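Local structure of histidine--tRNA ligase (Staphylococcus aureus, 1QE0) at residues E14-K17 and K18-I22; L313-A316 and L317-E320. The protein catalyses the ATP-dependent attachment of L-histidine to its cognate tRNA(His), releasing AMP and diphosphate, and works as a homodimer. All coordinates share one frame; numbering follows the deposited sequence.

Overall arrangement
Both contacts are local, formed between neighbouring turns of one stretch of chain. Contact 1 comes first, in the opening turns of helix 13-33; contact 2, almost three hundred residues later, lies in the last turns of helix 310-319 and the residue just after it. Their centres lie about 13 Å apart, and the two helices pack directly on each other: Ile22 meets Leu313 and Leu314, and Trp19 meets Leu314, NE1 of Trp19 lying 3.9 Å from CD2 of Leu314. This packing joins an early helix of the synthetase region to the helix that follows strand 302-309 of the large mixed sheet. Contact 1 also reaches the second subunit, whereas contact 2 stays within its own chain.

Contact 1 of 2, residues E14-K17 and K18-I22; sequences EDSK and KWRYI
The backbone O of Asp15 takes two amide donors. N of Trp19 makes the i to i+4 helix bond at 3.0 Å. N of Lys18 adds an i to i+3 bond at 2.7 Å, more bent at 130°. CD1 of Trp19 approaches the same oxygen, which lies at the edge of the indole, in its plane. One residue earlier, O of Glu14 accepts a 2.8 Å bond from NZ of Lys18, out of the carbonyl plane. Lys18 runs back over the first turn, extended until its last torsion folds over (chi4 64°) and brings NZ close to both acids, which approach from one general side. OE2 of Glu14 and OD1 of Asp15 form long salt bridges to NZ of Lys18, at 3.8 Å and 3.9 Å; the bond to O of Glu14 is the closer hold, the acids weaker partners. This is the start of helix 13-33, where N of Arg20 to O of Ser16 (2.9 Å) and N of Tyr21 to O of Lys17 continue the regular alpha-helical ladder. Arg20 bends at chi3 (-55°), laying one face of its guanidinium over O of Ser16 and CA of Lys17. NH2 of Arg20 makes a salt bridge with Glu37 of the second subunit, whose backbone O is hydrogen-bonded to OG of Ser16, at the dimer interface. Extended Lys17 carries NZ to a salt bridge with Glu328.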
loop_
_atom_site.group_PDB
_atom_site.type_symbol
_atom_site.label_atom_id
_atom_site.label_comp_id
_atom_site.label_asym_id
_atom_site.label_seq_id
_atom_site.Cartn_x
_atom_site.Cartn_y
_atom_site.Cartn_z
ATOM N N GLU A 14 -7.826 -7.084 -12.919
ATOM C CA GLU A 14 -7.880 -8.485 -12.476
ATOM C C GLU A 14 -6.892 -8.794 -11.375
ATOM O O GLU A 14 -7.136 -9.664 -10.531
ATOM C CB GLU A 14 -7.603 -9.452 -13.625
ATOM C CG GLU A 14 -7.819 -10.906 -13.194
ATOM C CD GLU A 14 -7.258 -11.918 -14.175
ATOM O OE1 GLU A 14 -7.755 -11.982 -15.317
ATOM O OE2 GLU A 14 -6.328 -12.665 -13.798
ATOM N N ASP A 15 -5.767 -8.097 -11.421
ATOM C CA ASP A 15 -4.698 -8.257 -10.458
ATOM C C ASP A 15 -4.699 -7.233 -9.341
ATOM O O ASP A 15 -4.317 -7.559 -8.213
ATOM C CB ASP A 15 -3.388 -8.169 -11.193
ATOM C CG ASP A 15 -3.366 -9.048 -12.383
ATOM O OD1 ASP A 15 -3.774 -10.207 -12.223
ATOM O OD2 ASP A 15 -2.986 -8.582 -13.470
ATOM N N SER A 16 -5.108 -5.999 -9.641
ATOM C CA SER A 16 -5.119 -4.952 -8.623
ATOM C C SER A 16 -5.791 -5.414 -7.353
ATOM O O SER A 16 -5.275 -5.168 -6.272
ATOM C CB SER A 16 -5.741 -3.662 -9.126
ATOM O OG SER A 16 -7.044 -3.895 -9.570
ATOM N N LYS A 17 -6.877 -6.160 -7.481
ATOM C CA LYS A 17 -7.566 -6.692 -6.304
ATOM C C LYS A 17 -6.708 -7.663 -5.453
ATOM O O LYS A 17 -6.876 -7.715 -4.221
ATOM C CB LYS A 17 -8.885 -7.370 -6.705
ATOM C CG LYS A 17 -8.722 -8.605 -7.587
ATOM C CD LYS A 17 -10.018 -8.961 -8.301
ATOM C CE LYS A 17 -9.853 -10.209 -9.138
ATOM N NZ LYS A 17 -11.015 -10.434 -10.046
ATOM N N LYS A 18 -5.813 -8.411 -6.118
ATOM C CA LYS A 18 -4.919 -9.395 -5.492
ATOM C C LYS A 18 -3.854 -8.641 -4.754
ATOM O O LYS A 18 -3.431 -9.066 -3.690
ATOM C CB LYS A 18 -4.245 -10.268 -6.548
ATOM C CG LYS A 18 -5.168 -11.117 -7.383
ATOM C CD LYS A 18 -4.367 -11.749 -8.499
ATOM C CE LYS A 18 -5.132 -12.806 -9.317
ATOM N NZ LYS A 18 -6.304 -12.261 -10.066
ATOM N N TRP A 19 -3.380 -7.548 -5.359
ATOM C CA TRP A 19 -2.372 -6.674 -4.739
ATOM C C TRP A 19 -2.968 -6.024 -3.491
ATOM O O TRP A 19 -2.343 -6.027 -2.433
ATOM C CB TRP A 19 -1.939 -5.551 -5.681
ATOM C CG TRP A 19 -0.929 -5.946 -6.646
ATOM C CD1 TRP A 19 -1.116 -6.704 -7.764
ATOM C CD2 TRP A 19 0.469 -5.672 -6.576
ATOM N NE1 TRP A 19 0.091 -6.926 -8.397
ATOM C CE2 TRP A 19 1.078 -6.299 -7.685
ATOM C CE3 TRP A 19 1.269 -4.954 -5.689
ATOM C CZ2 TRP A 19 2.451 -6.235 -7.917
ATOM C CZ3 TRP A 19 2.634 -4.890 -5.925
ATOM C CH2 TRP A 19 3.208 -5.520 -7.029
ATOM N N ARG A 20 -4.172 -5.464 -3.613
ATOM C CA ARG A 20 -4.811 -4.814 -2.474
ATOM C C ARG A 20 -5.091 -5.772 -1.350
ATOM O O ARG A 20 -5.032 -5.392 -0.187
ATOM C CB ARG A 20 -6.086 -4.103 -2.866
ATOM C CG ARG A 20 -5.845 -3.015 -3.880
ATOM C CD ARG A 20 -7.050 -2.143 -3.959
ATOM N NE ARG A 20 -8.242 -2.926 -4.251
ATOM C CZ ARG A 20 -8.758 -2.997 -5.460
ATOM N NH1 ARG A 20 -9.835 -3.714 -5.697
ATOM N NH2 ARG A 20 -8.193 -2.316 -6.432
ATOM N N TYR A 21 -5.412 -7.012 -1.686
ATOM C CA TYR A 21 -5.652 -8.012 -0.652
ATOM C C TYR A 21 -4.364 -8.249 0.165
ATOM O O TYR A 21 -4.374 -8.244 1.414
ATOM C CB TYR A 21 -6.110 -9.312 -1.298
ATOM C CG TYR A 21 -6.329 -10.385 -0.298
ATOM C CD1 TYR A 21 -5.310 -11.272 0.023
ATOM C CD2 TYR A 21 -7.547 -10.530 0.324
ATOM C CE1 TYR A 21 -5.496 -12.271 0.922
ATOM C CE2 TYR A 21 -7.744 -11.555 1.256
ATOM C CZ TYR A 21 -6.707 -12.417 1.534
ATOM O OH TYR A 21 -6.873 -13.463 2.393
ATOM N N ILE A 22 -3.276 -8.491 -0.562
ATOM C CA ILE A 22 -1.975 -8.712 0.025
ATOM C C ILE A 22 -1.524 -7.468 0.809
ATOM O O ILE A 22 -1.204 -7.559 1.990
ATOM C CB ILE A 22 -0.983 -9.071 -1.072
ATOM C CG1 ILE A 22 -1.259 -10.499 -1.515
ATOM C CG2 ILE A 22 0.445 -8.901 -0.589
ATOM C CD1 ILE A 22 -0.531 -10.904 -2.766
#

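Contact 2 of 2, residues L313-A316 and L317-E320; sequences LLLA and LEEE
Leu317 leans back along helix 310-319 onto Leu313, one turn earlier. Its CB lies 3.4 Å from O of Leu314, CG comes near O of Leu313, and CD2 lies close to that same oxygen as well as 3.7 Å from CD1 of Leu313. The two leucines lie side by side and point the same way; in Leu313 chi1 (169°) sets CG anti to the amide nitrogen and chi2 (52°) then turns CD1 to this methyl. In the backbone, N of Leu317 bonds to O of Leu313 at 3.0 Å. Successive i to i+4 bonds carry the helix to its last turn, and N of Glu320, the first residue beyond it, still reaches O of Ala316 at 3.0 Å. On another flank CD2 of Leu315 touches two acid chains, roughly at right angles to each other, 3.6 Å from OE1 of Glu318 and 4.0 Å from OE2 of Glu319. Glu320 turns its carboxylate to the backbone N of Lys157 and to ND2 of Asn273. Leu313 and Leu317 both rest on Leu156, helix 13-33 is the neighbour on the Leu314 side, and Ala316 touches Met271 of strand 265-272, placing the helix between helix 13-33 and the large mixed sheet.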
loop_
_atom_site.group_PDB
_atom_site.type_symbol
_atom_site.label_atom_id
_atom_site.label_comp_id
_atom_site.label_asym_id
_atom_site.label_seq_id
_atom_site.Cartn_x
_atom_site.Cartn_y
_atom_site.Cartn_z
ATOM N N LEU A 313 5.703 -12.983 -4.125
ATOM C CA LEU A 313 4.730 -13.562 -3.199
ATOM C C LEU A 313 3.522 -14.017 -3.997
ATOM O O LEU A 313 3.067 -15.163 -3.865
ATOM C CB LEU A 313 4.331 -12.537 -2.148
ATOM C CG LEU A 313 3.156 -12.843 -1.238
ATOM C CD1 LEU A 313 3.317 -14.182 -0.590
ATOM C CD2 LEU A 313 3.038 -11.762 -0.188
ATOM N N LEU A 314 3.065 -13.132 -4.887
ATOM C CA LEU A 314 1.939 -13.403 -5.777
ATOM C C LEU A 314 2.198 -14.699 -6.573
ATOM O O LEU A 314 1.386 -15.624 -6.559
ATOM C CB LEU A 314 1.741 -12.225 -6.735
ATOM C CG LEU A 314 0.467 -11.368 -6.595
ATOM C CD1 LEU A 314 -0.550 -12.047 -5.725
ATOM C CD2 LEU A 314 0.770 -10.000 -6.045
ATOM N N LEU A 315 3.372 -14.798 -7.186
ATOM C CA LEU A 315 3.744 -15.968 -7.987
ATOM C C LEU A 315 3.839 -17.251 -7.153
ATOM O O LEU A 315 3.548 -18.341 -7.647
ATOM C CB LEU A 315 5.080 -15.702 -8.672
ATOM C CG LEU A 315 5.411 -16.361 -10.006
ATOM C CD1 LEU A 315 6.748 -17.054 -9.849
ATOM C CD2 LEU A 315 4.318 -17.330 -10.464
ATOM N N ALA A 316 4.252 -17.111 -5.893
ATOM C CA ALA A 316 4.380 -18.237 -4.974
ATOM C C ALA A 316 3.007 -18.809 -4.768
ATOM O O ALA A 316 2.837 -20.030 -4.805
ATOM C CB ALA A 316 4.936 -17.774 -3.644
ATOM N N LEU A 317 2.026 -17.931 -4.536
ATOM C CA LEU A 317 0.656 -18.392 -4.324
ATOM C C LEU A 317 0.192 -19.156 -5.562
ATOM O O LEU A 317 -0.461 -20.192 -5.461
ATOM C CB LEU A 317 -0.301 -17.225 -4.040
ATOM C CG LEU A 317 -0.535 -16.598 -2.652
ATOM C CD1 LEU A 317 -0.326 -17.603 -1.538
ATOM C CD2 LEU A 317 0.359 -15.426 -2.448
ATOM N N GLU A 318 0.559 -18.636 -6.729
ATOM C CA GLU A 318 0.210 -19.230 -8.008
ATOM C C GLU A 318 0.751 -20.661 -8.067
ATOM O O GLU A 318 -0.037 -21.626 -8.138
ATOM C CB GLU A 318 0.843 -18.419 -9.130
ATOM C CG GLU A 318 -0.080 -17.960 -10.229
ATOM C CD GLU A 318 0.711 -17.341 -11.377
ATOM O OE1 GLU A 318 1.243 -18.109 -12.221
ATOM O OE2 GLU A 318 0.840 -16.092 -11.420
ATOM N N GLU A 319 2.084 -20.795 -8.000
ATOM C CA GLU A 319 2.742 -22.101 -8.063
ATOM C C GLU A 319 2.229 -23.095 -7.039
ATOM O O GLU A 319 2.226 -24.285 -7.304
ATOM C CB GLU A 319 4.254 -21.975 -7.901
ATOM C CG GLU A 319 4.952 -20.996 -8.829
ATOM C CD GLU A 319 4.909 -21.379 -10.296
ATOM O OE1 GLU A 319 3.943 -22.035 -10.724
ATOM O OE2 GLU A 319 5.836 -20.992 -11.043
ATOM N N GLU A 320 1.860 -22.614 -5.855
ATOM C CA GLU A 320 1.350 -23.482 -4.806
ATOM C C GLU A 320 -0.121 -23.737 -5.044
ATOM O O GLU A 320 -0.757 -24.490 -4.312
ATOM C CB GLU A 320 1.549 -22.853 -3.424
ATOM C CG GLU A 320 3.021 -22.616 -3.044
ATOM C CD GLU A 320 3.630 -23.695 -2.130
ATOM O OE1 GLU A 320 3.196 -23.798 -0.945
ATOM O OE2 GLU A 320 4.559 -24.404 -2.603
#